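Long-range contacts in beta-glucosidase (Chaetomella raphigera, PDB 6JXG), which probably hydrolyses terminal, non-reducing beta-D-glucosyl residues with release of beta-D-glucose, as a secreted glycoside hydrolase family 3 enzyme of cellulose degradation: residues A[60-71]-A[381-391]; A[118-126]-A[437-445]. One frame throughout, in Å; residues are numbered along the deposited sequence.

From the N terminus, the chain passes through residues 60-71, in the loop between strand 55-57 and helix 75-79, and then through 118-126, in the loop between strand 105-106 and helix 131-147. Both belong to the family 3 N-terminal, TIM-barrel-like region. Residues 381-391, some 310 beyond 60-71, close contact 1; 437-445, at the end of strand 431-438 and about as far beyond 118-126, closes contact 2. Because the four segments alternate, the two closed loops cross rather than nest. The later segments lie in the C-terminal region, so each contact ties the two regions together. Their centres lie about 15 Å apart, and they touch where Ser385 OG approaches Glu442 OE2 at 2.7 Å, a probable hydrogen bond.

Contact 1 of 2, residues A[60-71]-A[381-391]; sequences PLGIRFVQNVTA and MGWGSGTADFP. With NAG (2-acetamido-2-deoxy-beta-D-glucopyranose), chain B.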
loop_
_atom_site.group_PDB
_atom_site.type_symbol
_atom_site.label_atom_id
_atom_site.label_comp_id
_atom_site.label_asym_id
_atom_site.label_seq_id
_atom_site.Cartn_x
_atom_site.Cartn_y
_atom_site.Cartn_z
ATOM N N PRO A 60 -8.581 -2.450 -2.076
ATOM C CA PRO A 60 -7.260 -2.345 -2.730
ATOM C C PRO A 60 -6.581 -3.624 -3.190
ATOM O O PRO A 60 -5.761 -3.545 -4.121
ATOM C CB PRO A 60 -6.400 -1.545 -1.667
ATOM C CG PRO A 60 -7.457 -0.876 -0.791
ATOM C CD PRO A 60 -8.610 -1.804 -0.755
ATOM N N LEU A 61 -6.903 -4.796 -2.605
ATOM C CA LEU A 61 -6.162 -6.009 -2.909
ATOM C C LEU A 61 -7.027 -7.060 -3.579
ATOM O O LEU A 61 -6.605 -8.200 -3.742
ATOM C CB LEU A 61 -5.527 -6.574 -1.640
ATOM C CG LEU A 61 -6.401 -6.931 -0.454
ATOM C CD1 LEU A 61 -7.424 -8.048 -0.699
ATOM C CD2 LEU A 61 -5.585 -7.309 0.768
ATOM N N GLY A 62 -8.236 -6.681 -3.933
ATOM C CA GLY A 62 -9.161 -7.600 -4.570
ATOM C C GLY A 62 -10.582 -7.129 -4.401
ATOM O O GLY A 62 -10.885 -6.263 -3.535
ATOM N N ILE A 63 -11.481 -7.757 -5.168
ATOM C CA ILE A 63 -12.890 -7.320 -5.147
ATOM C C ILE A 63 -13.504 -7.826 -3.857
ATOM O O ILE A 63 -13.434 -9.064 -3.553
ATOM C CB ILE A 63 -13.690 -7.935 -6.294
ATOM C CG1 ILE A 63 -12.963 -7.818 -7.638
ATOM C CG2 ILE A 63 -15.095 -7.307 -6.320
ATOM C CD1 ILE A 63 -12.503 -6.426 -8.010
ATOM N N ARG A 64 -14.022 -6.916 -3.045
ATOM C CA ARG A 64 -14.688 -7.286 -1.804
ATOM C C ARG A 64 -16.115 -7.884 -2.079
ATOM O O ARG A 64 -16.793 -7.493 -3.032
ATOM C CB ARG A 64 -14.788 -6.064 -0.930
ATOM C CG ARG A 64 -15.161 -6.348 0.524
ATOM C CD ARG A 64 -15.267 -4.991 1.252
ATOM N NE ARG A 64 -15.721 -5.260 2.606
ATOM C CZ ARG A 64 -16.261 -4.337 3.433
ATOM N NH1 ARG A 64 -16.422 -3.068 3.075
ATOM N NH2 ARG A 64 -16.656 -4.742 4.628
ATOM N N PHE A 65 -16.460 -8.882 -1.280
ATOM C CA PHE A 65 -17.782 -9.564 -1.195
ATOM C C PHE A 65 -18.011 -10.589 -2.334
ATOM O O PHE A 65 -18.550 -11.682 -2.106
ATOM C CB PHE A 65 -18.976 -8.568 -1.103
ATOM C CG PHE A 65 -18.952 -7.662 0.115
ATOM C CD1 PHE A 65 -19.067 -8.186 1.396
ATOM C CD2 PHE A 65 -18.883 -6.297 0.005
ATOM C CE1 PHE A 65 -19.074 -7.384 2.525
ATOM C CE2 PHE A 65 -18.918 -5.490 1.163
ATOM C CZ PHE A 65 -19.019 -6.041 2.407
ATOM N N VAL A 66 -17.682 -10.230 -3.555
ATOM C CA VAL A 66 -17.992 -11.052 -4.719
ATOM C C VAL A 66 -17.185 -12.356 -4.750
ATOM O O VAL A 66 -15.982 -12.393 -4.453
ATOM C CB VAL A 66 -17.731 -10.234 -5.993
ATOM C CG1 VAL A 66 -18.094 -10.990 -7.245
ATOM C CG2 VAL A 66 -18.483 -8.936 -5.945
ATOM N N GLN A 67 -17.857 -13.455 -5.106
ATOM C CA GLN A 67 -17.218 -14.716 -5.194
ATOM C C GLN A 67 -16.466 -14.852 -6.539
ATOM O O GLN A 67 -16.702 -14.066 -7.515
ATOM C CB GLN A 67 -18.214 -15.864 -4.986
ATOM C CG GLN A 67 -18.992 -15.829 -3.714
ATOM C CD GLN A 67 -18.057 -15.738 -2.542
ATOM O OE1 GLN A 67 -17.219 -16.592 -2.399
ATOM N NE2 GLN A 67 -18.133 -14.658 -1.744
ATOM N N ASN A 68 -15.563 -15.836 -6.565
ATOM C CA ASN A 68 -14.774 -16.144 -7.780
ATOM C C ASN A 68 -14.001 -14.931 -8.246
ATOM O O ASN A 68 -13.959 -14.637 -9.421
ATOM C CB ASN A 68 -15.673 -16.610 -8.899
ATOM C CG ASN A 68 -15.884 -18.083 -8.881
ATOM O OD1 ASN A 68 -14.996 -18.856 -8.461
ATOM N ND2 ASN A 68 -17.067 -18.502 -9.298
ATOM N N VAL A 69 -13.323 -14.296 -7.281
ATOM C CA VAL A 69 -12.374 -13.256 -7.580
ATOM C C VAL A 69 -11.005 -13.654 -6.938
ATOM O O VAL A 69 -10.909 -14.598 -6.182
ATOM C CB VAL A 69 -12.847 -11.897 -7.015
ATOM C CG1 VAL A 69 -14.213 -11.548 -7.553
ATOM C CG2 VAL A 69 -12.864 -11.907 -5.500
ATOM N N THR A 70 -9.973 -12.924 -7.277
ATOM C CA THR A 70 -8.635 -13.185 -6.758
ATOM C C THR A 70 -8.401 -12.368 -5.477
ATOM O O THR A 70 -8.652 -11.172 -5.446
ATOM C CB THR A 70 -7.567 -12.824 -7.814
ATOM O OG1 THR A 70 -7.762 -13.665 -8.962
ATOM C CG2 THR A 70 -6.130 -13.057 -7.324
ATOM N N ALA A 71 -7.805 -13.006 -4.478
ATOM C CA ALA A 71 -7.385 -12.325 -3.273
ATOM C C ALA A 71 -5.855 -12.080 -3.408
ATOM O O ALA A 71 -5.044 -12.975 -3.173
ATOM C CB ALA A 71 -7.741 -13.133 -2.034
ATOM N N MET A 381 -4.023 -11.774 5.034
ATOM C CA MET A 381 -4.747 -10.521 4.820
ATOM C C MET A 381 -5.021 -9.971 6.267
ATOM O O MET A 381 -5.399 -10.777 7.150
ATOM C CB MET A 381 -6.074 -10.964 4.185
ATOM C CG MET A 381 -6.820 -9.885 3.626
ATOM S SD MET A 381 -8.156 -10.321 2.682
ATOM C CE MET A 381 -7.496 -11.375 1.406
ATOM N N GLY A 382 -4.885 -8.685 6.483
ATOM C CA GLY A 382 -5.542 -7.995 7.616
ATOM C C GLY A 382 -7.062 -7.816 7.525
ATOM O O GLY A 382 -7.717 -8.411 6.700
ATOM N N TRP A 383 -7.674 -7.090 8.467
ATOM C CA TRP A 383 -9.143 -7.057 8.480
ATOM C C TRP A 383 -9.689 -5.687 8.118
ATOM O O TRP A 383 -8.989 -4.678 8.166
ATOM C CB TRP A 383 -9.733 -7.471 9.829
ATOM C CG TRP A 383 -9.504 -6.580 10.953
ATOM C CD1 TRP A 383 -10.135 -5.404 11.206
ATOM C CD2 TRP A 383 -8.626 -6.804 12.095
ATOM N NE1 TRP A 383 -9.717 -4.884 12.409
ATOM C CE2 TRP A 383 -8.770 -5.687 12.958
ATOM C CE3 TRP A 383 -7.729 -7.803 12.440
ATOM C CZ2 TRP A 383 -8.052 -5.557 14.163
ATOM C CZ3 TRP A 383 -7.037 -7.694 13.689
ATOM C CH2 TRP A 383 -7.196 -6.565 14.507
ATOM N N GLY A 384 -10.966 -5.695 7.771
ATOM C CA GLY A 384 -11.683 -4.461 7.439
ATOM C C GLY A 384 -12.203 -4.441 6.027
ATOM O O GLY A 384 -12.486 -5.484 5.469
ATOM N N SER A 385 -12.316 -3.230 5.455
ATOM C CA SER A 385 -12.844 -3.042 4.129
ATOM C C SER A 385 -11.878 -3.411 3.039
ATOM O O SER A 385 -12.296 -3.718 1.930
ATOM C CB SER A 385 -13.259 -1.584 3.929
ATOM O OG SER A 385 -12.069 -0.816 3.934
ATOM N N GLY A 386 -10.578 -3.416 3.353
ATOM C CA GLY A 386 -9.508 -3.742 2.362
ATOM C C GLY A 386 -9.244 -5.236 2.177
ATOM O O GLY A 386 -8.072 -5.693 2.198
ATOM N N THR A 387 -10.335 -5.977 2.038
ATOM C CA THR A 387 -10.373 -7.423 2.016
ATOM C C THR A 387 -11.104 -7.965 0.825
ATOM O O THR A 387 -11.774 -7.229 0.094
ATOM C CB THR A 387 -10.978 -7.994 3.322
ATOM O OG1 THR A 387 -12.312 -7.496 3.559
ATOM C CG2 THR A 387 -10.005 -7.592 4.536
ATOM N N ALA A 388 -11.062 -9.291 0.715
ATOM C CA ALA A 388 -11.741 -10.086 -0.322
ATOM C C ALA A 388 -11.926 -11.479 0.270
ATOM O O ALA A 388 -11.243 -11.802 1.223
ATOM C CB ALA A 388 -10.935 -10.197 -1.572
ATOM N N ASP A 389 -12.824 -12.247 -0.347
ATOM C CA ASP A 389 -13.063 -13.654 0.034
ATOM C C ASP A 389 -12.026 -14.446 -0.738
ATOM O O ASP A 389 -11.818 -14.172 -1.911
ATOM C CB ASP A 389 -14.461 -14.077 -0.317
ATOM C CG ASP A 389 -15.504 -13.578 0.695
ATOM O OD1 ASP A 389 -15.214 -12.720 1.568
ATOM O OD2 ASP A 389 -16.630 -14.110 0.603
ATOM N N PHE A 390 -11.265 -15.304 -0.054
ATOM C CA PHE A 390 -10.303 -16.133 -0.721
ATOM C C PHE A 390 -11.036 -17.158 -1.575
ATOM O O PHE A 390 -11.966 -17.800 -1.062
ATOM C CB PHE A 390 -9.474 -16.937 0.279
ATOM C CG PHE A 390 -8.598 -16.103 1.185
ATOM C CD1 PHE A 390 -7.389 -15.692 0.756
ATOM C CD2 PHE A 390 -9.002 -15.787 2.490
ATOM C CE1 PHE A 390 -6.533 -14.986 1.591
ATOM C CE2 PHE A 390 -8.172 -15.090 3.334
ATOM C CZ PHE A 390 -6.940 -14.672 2.877
ATOM N N PRO A 391 -10.635 -17.322 -2.858
ATOM C CA PRO A 391 -11.185 -18.480 -3.614
ATOM C C PRO A 391 -10.576 -19.806 -3.124
ATOM O O PRO A 391 -11.157 -20.855 -3.330
ATOM C CB PRO A 391 -10.762 -18.221 -5.071
ATOM C CG PRO A 391 -9.591 -17.297 -4.963
ATOM C CD PRO A 391 -9.679 -16.548 -3.651
HETATM C C1 NAG B . -17.367 -19.910 -9.369
HETATM C C2 NAG B . -18.797 -20.317 -9.026
HETATM C C3 NAG B . -18.977 -21.782 -9.378
HETATM C C4 NAG B . -18.703 -21.937 -10.859
HETATM C C5 NAG B . -17.238 -21.569 -11.029
HETATM C C6 NAG B . -16.644 -21.785 -12.414
HETATM C C7 NAG B . -19.894 -19.196 -7.165
HETATM C C8 NAG B . -20.089 -19.051 -5.686
HETATM N N2 NAG B . -19.064 -20.124 -7.609
HETATM O O3 NAG B . -20.312 -22.119 -9.094
HETATM O O4 NAG B . -18.974 -23.266 -11.254
HETATM O O5 NAG B . -17.152 -20.199 -10.745
HETATM O O6 NAG B . -17.611 -21.230 -13.271
HETATM O O7 NAG B . -20.498 -18.473 -7.941
HETATM O O HOH W 1 -9.608 -5.482 -1.199
HETATM O O HOH W 2 -14.646 -11.256 -2.333
HETATM O O HOH W 3 -14.947 -8.140 3.437
HETATM O O HOH W 4 -14.999 -9.834 0.944
HETATM O O HOH W 5 -19.143 -12.140 0.638
HETATM O O HOH W 6 -12.960 -15.416 -4.293
#
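Arg64 lies along Ser385 and Thr387, its CG anti to the backbone N (chi1 -166°) and its chain extended to NE. The methylenes thus run past two carbonyls, with Arg64 CD 3.3 Å from Ser385 O, and the guanidinium comes flat over Ser385, whose CA sits 3.6 Å above its plane. Phe65 CZ covers the opposite face, offset toward the rim. In the guanidinium plane, Arg64 NE gives its proton to a water that donates in turn to Thr387 OG1; salt bridges to Asp58 and Asp371 hold the two terminal nitrogens and should fix the group's rotation.

One direct hydrogen bond crosses between the segments: Gln67 NE2 to Asp389 OD2, 2.8 Å and nearly straight at 165°. Asp389 OD2 lies in the Gln67 amide plane, but the amide meets it on the anti side and out of the carboxylate plane, the two planes being 57° apart. A bend at chi2 turns the Gln67 amide back toward the aspartate, whose OD1 has a salt bridge to Arg372. Waters do much of the remaining polar work; one accepts from Asp389 N and donates to Ile63 O and Val66 O.

The apolar end is built on Met381 CE, which lies 3.9 Å from both Leu61 CD1 and Ala71 CB. Ala71 CB also meets Phe390 CD1 at 3.8 Å, while Pro391 CG closes on Val69 O at 3.2 Å. Asn68 carries an N-linked sugar, whose acetyl methyl packs on Gln67 CB and CG.

The contact joins a loop of the N-terminal, TIM-barrel-clan region to one of the C-terminal region, largely through water and packing. Behind 60-71, helix 84-100 receives Leu61, Ile63 and Val69, and strand 55-57 supports Ile63 and Phe65 through Gln57; 381-391 continues toward helix 396-406.

Contact 2 of 2, residues A[118-126]-A[437-445]; sequences PEAGRNWEG and TADSGEGYI
Gly121 O is gripped by two donors, Ser440 OG at 2.8 Å and the indole Trp124 NE1 at 2.9 Å, the latter a weak bond bent to 124°. The serine hydroxyl arrives from above the carbonyl plane, 39° out of it; the first torsion of Ser440, which sets OG between the backbone N and the carbonyl carbon, brings it to that oxygen. A water donates to both Ser440 OG and Ala120 O, joining the hydroxyl to the start of the 120-123 type I turn. Gly441 CA lies at the edge of the indole, and Gly121 CA makes a CH...O contact with Gly441 O.

The charged half is a stack. Arg122 and Glu442 run side by side, their guanidinium and carboxylate planes 5° apart and Glu442 OE2 3.5 Å above the guanidinium centre, so this salt bridge acts through charge alone. Meanwhile Arg122 NE and NH2 are spent in plane on one atom, Glu125 OE2, with NE at 2.8 Å.

Ser385 OG hydrogen-bonds Glu442 OE2, and Arg166 makes a salt bridge with OE1. Two carboxylates thus share Arg122, one held at its edge and the other stacked over a face, which fixes their relative placement, OE2 to OE2 4.8 Å between Glu125 and Glu442, at a buried join between the two regions.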
loop_
_atom_site.group_PDB
_atom_site.type_symbol
_atom_site.label_atom_id
_atom_site.label_comp_id
_atom_site.label_asym_id
_atom_site.label_seq_id
_atom_site.Cartn_x
_atom_site.Cartn_y
_atom_site.Cartn_z
ATOM N N PRO A 118 3.987 2.649 13.557
ATOM C CA PRO A 118 4.129 1.224 13.174
ATOM C C PRO A 118 2.957 0.309 13.626
ATOM O O PRO A 118 2.667 -0.729 12.971
ATOM C CB PRO A 118 5.457 0.826 13.798
ATOM C CG PRO A 118 5.701 1.840 14.856
ATOM C CD PRO A 118 5.049 3.119 14.463
ATOM N N GLU A 119 2.291 0.708 14.700
ATOM C CA GLU A 119 1.168 -0.025 15.233
ATOM C C GLU A 119 -0.130 0.190 14.454
ATOM O O GLU A 119 -1.112 -0.526 14.669
ATOM C CB GLU A 119 0.842 0.406 16.683
ATOM C CG GLU A 119 1.949 0.065 17.682
ATOM C CD GLU A 119 3.037 1.140 17.811
ATOM O OE1 GLU A 119 3.077 2.110 17.015
ATOM O OE2 GLU A 119 3.931 0.965 18.742
ATOM N N ALA A 120 -0.203 1.236 13.678
ATOM C CA ALA A 120 -1.475 1.613 13.111
ATOM C C ALA A 120 -2.094 0.539 12.212
ATOM O O ALA A 120 -1.424 -0.247 11.509
ATOM C CB ALA A 120 -1.401 2.978 12.457
ATOM N N GLY A 121 -3.408 0.398 12.324
ATOM C CA GLY A 121 -4.014 -0.876 11.926
ATOM C C GLY A 121 -4.186 -1.155 10.430
ATOM O O GLY A 121 -4.395 -2.310 10.061
ATOM N N ARG A 122 -4.127 -0.113 9.594
ATOM C CA ARG A 122 -4.358 -0.298 8.154
ATOM C C ARG A 122 -3.100 -0.155 7.295
ATOM O O ARG A 122 -3.167 -0.121 6.058
ATOM C CB ARG A 122 -5.402 0.688 7.698
ATOM C CG ARG A 122 -6.753 0.433 8.343
ATOM C CD ARG A 122 -7.751 1.474 7.842
ATOM N NE ARG A 122 -8.207 1.069 6.478
ATOM C CZ ARG A 122 -9.186 1.666 5.794
ATOM N NH1 ARG A 122 -9.786 2.736 6.289
ATOM N NH2 ARG A 122 -9.543 1.199 4.607
ATOM N N ASN A 123 -1.952 -0.127 7.922
ATOM C CA ASN A 123 -0.716 0.196 7.174
ATOM C C ASN A 123 -0.362 -0.833 6.110
ATOM O O ASN A 123 0.109 -0.500 5.063
ATOM C CB ASN A 123 0.478 0.407 8.132
ATOM C CG ASN A 123 0.287 1.567 9.063
ATOM O OD1 ASN A 123 -0.563 2.397 8.857
ATOM N ND2 ASN A 123 1.161 1.668 10.065
ATOM N N TRP A 124 -0.663 -2.068 6.392
ATOM C CA TRP A 124 -0.611 -3.182 5.415
ATOM C C TRP A 124 -1.360 -3.007 4.101
ATOM O O TRP A 124 -0.931 -3.569 3.047
ATOM C CB TRP A 124 -1.038 -4.510 6.074
ATOM C CG TRP A 124 -2.399 -4.517 6.598
ATOM C CD1 TRP A 124 -2.807 -4.083 7.813
ATOM C CD2 TRP A 124 -3.589 -4.834 5.849
ATOM N NE1 TRP A 124 -4.192 -4.224 7.916
ATOM C CE2 TRP A 124 -4.684 -4.665 6.708
ATOM C CE3 TRP A 124 -3.818 -5.304 4.550
ATOM C CZ2 TRP A 124 -6.027 -4.951 6.310
ATOM C CZ3 TRP A 124 -5.170 -5.572 4.124
ATOM C CH2 TRP A 124 -6.244 -5.402 5.008
ATOM N N GLU A 125 -2.395 -2.168 4.103
ATOM C CA GLU A 125 -3.095 -1.873 2.868
ATOM C C GLU A 125 -2.308 -0.954 1.936
ATOM O O GLU A 125 -2.552 -0.923 0.698
ATOM C CB GLU A 125 -4.423 -1.146 3.155
ATOM C CG GLU A 125 -5.438 -1.847 4.044
ATOM C CD GLU A 125 -6.859 -1.379 3.820
ATOM O OE1 GLU A 125 -7.354 -1.397 2.647
ATOM O OE2 GLU A 125 -7.536 -1.024 4.817
ATOM N N GLY A 126 -1.383 -0.203 2.534
ATOM C CA GLY A 126 -0.613 0.811 1.863
ATOM C C GLY A 126 0.734 0.352 1.310
ATOM O O GLY A 126 0.966 -0.816 1.124
ATOM N N THR A 437 2.579 -14.964 13.803
ATOM C CA THR A 437 1.862 -13.837 13.137
ATOM C C THR A 437 1.767 -12.553 13.931
ATOM O O THR A 437 2.024 -12.493 15.141
ATOM C CB THR A 437 0.398 -14.248 12.831
ATOM O OG1 THR A 437 -0.240 -14.612 14.068
ATOM C CG2 THR A 437 0.355 -15.419 11.899
ATOM N N ALA A 438 1.378 -11.490 13.242
ATOM C CA ALA A 438 0.824 -10.334 13.880
ATOM C C ALA A 438 -0.200 -9.696 12.935
ATOM O O ALA A 438 0.066 -9.594 11.756
ATOM C CB ALA A 438 1.893 -9.328 14.290
ATOM N N ASP A 439 -1.360 -9.288 13.464
ATOM C CA ASP A 439 -2.455 -8.853 12.642
ATOM C C ASP A 439 -2.982 -7.511 13.080
ATOM O O ASP A 439 -2.679 -7.016 14.154
ATOM C CB ASP A 439 -3.562 -9.959 12.668
ATOM C CG ASP A 439 -4.545 -9.900 11.540
ATOM O OD1 ASP A 439 -4.346 -9.120 10.560
ATOM O OD2 ASP A 439 -5.562 -10.704 11.649
ATOM N N SER A 440 -3.788 -6.907 12.213
ATOM C CA SER A 440 -4.441 -5.645 12.541
ATOM C C SER A 440 -5.421 -5.364 11.400
ATOM O O SER A 440 -5.469 -6.068 10.396
ATOM C CB SER A 440 -3.399 -4.500 12.713
ATOM O OG SER A 440 -2.778 -4.065 11.498
ATOM N N GLY A 441 -6.135 -4.277 11.546
ATOM C CA GLY A 441 -7.160 -3.911 10.593
ATOM C C GLY A 441 -7.820 -2.589 10.848
ATOM O O GLY A 441 -7.385 -1.773 11.678
ATOM N N GLU A 442 -8.869 -2.360 10.066
ATOM C CA GLU A 442 -9.633 -1.175 10.140
ATOM C C GLU A 442 -10.379 -1.050 11.486
ATOM O O GLU A 442 -10.812 -2.034 12.088
ATOM C CB GLU A 442 -10.627 -1.142 8.943
ATOM C CG GLU A 442 -11.345 0.176 8.817
ATOM C CD GLU A 442 -12.187 0.288 7.541
ATOM O OE1 GLU A 442 -12.924 1.296 7.426
ATOM O OE2 GLU A 442 -11.965 -0.511 6.620
ATOM N N GLY A 443 -10.480 0.157 11.946
ATOM C CA GLY A 443 -11.023 0.397 13.288
ATOM C C GLY A 443 -12.540 0.324 13.478
ATOM O O GLY A 443 -13.060 1.087 14.263
ATOM N N TYR A 444 -13.221 -0.630 12.839
ATOM C CA TYR A 444 -14.604 -0.949 13.198
ATOM C C TYR A 444 -14.721 -2.340 13.717
ATOM O O TYR A 444 -15.806 -2.751 14.035
ATOM C CB TYR A 444 -15.615 -0.672 12.084
ATOM C CG TYR A 444 -15.491 -1.558 10.891
ATOM C CD1 TYR A 444 -16.234 -2.699 10.789
ATOM C CD2 TYR A 444 -14.683 -1.186 9.793
ATOM C CE1 TYR A 444 -16.130 -3.570 9.674
ATOM C CE2 TYR A 444 -14.549 -2.039 8.701
ATOM C CZ TYR A 444 -15.274 -3.236 8.667
ATOM O OH TYR A 444 -15.134 -4.040 7.568
ATOM N N ILE A 445 -13.613 -3.070 13.828
ATOM C CA ILE A 445 -13.595 -4.431 14.266
ATOM C C ILE A 445 -12.528 -4.547 15.375
ATOM O O ILE A 445 -11.414 -4.029 15.242
ATOM C CB ILE A 445 -13.135 -5.329 13.095
ATOM C CG1 ILE A 445 -14.165 -5.314 11.944
ATOM C CG2 ILE A 445 -13.028 -6.774 13.547
ATOM C CD1 ILE A 445 -13.752 -6.090 10.711
HETATM O O HOH W 7 -0.378 -2.696 12.079
HETATM O O HOH W 8 -12.307 3.535 5.262
#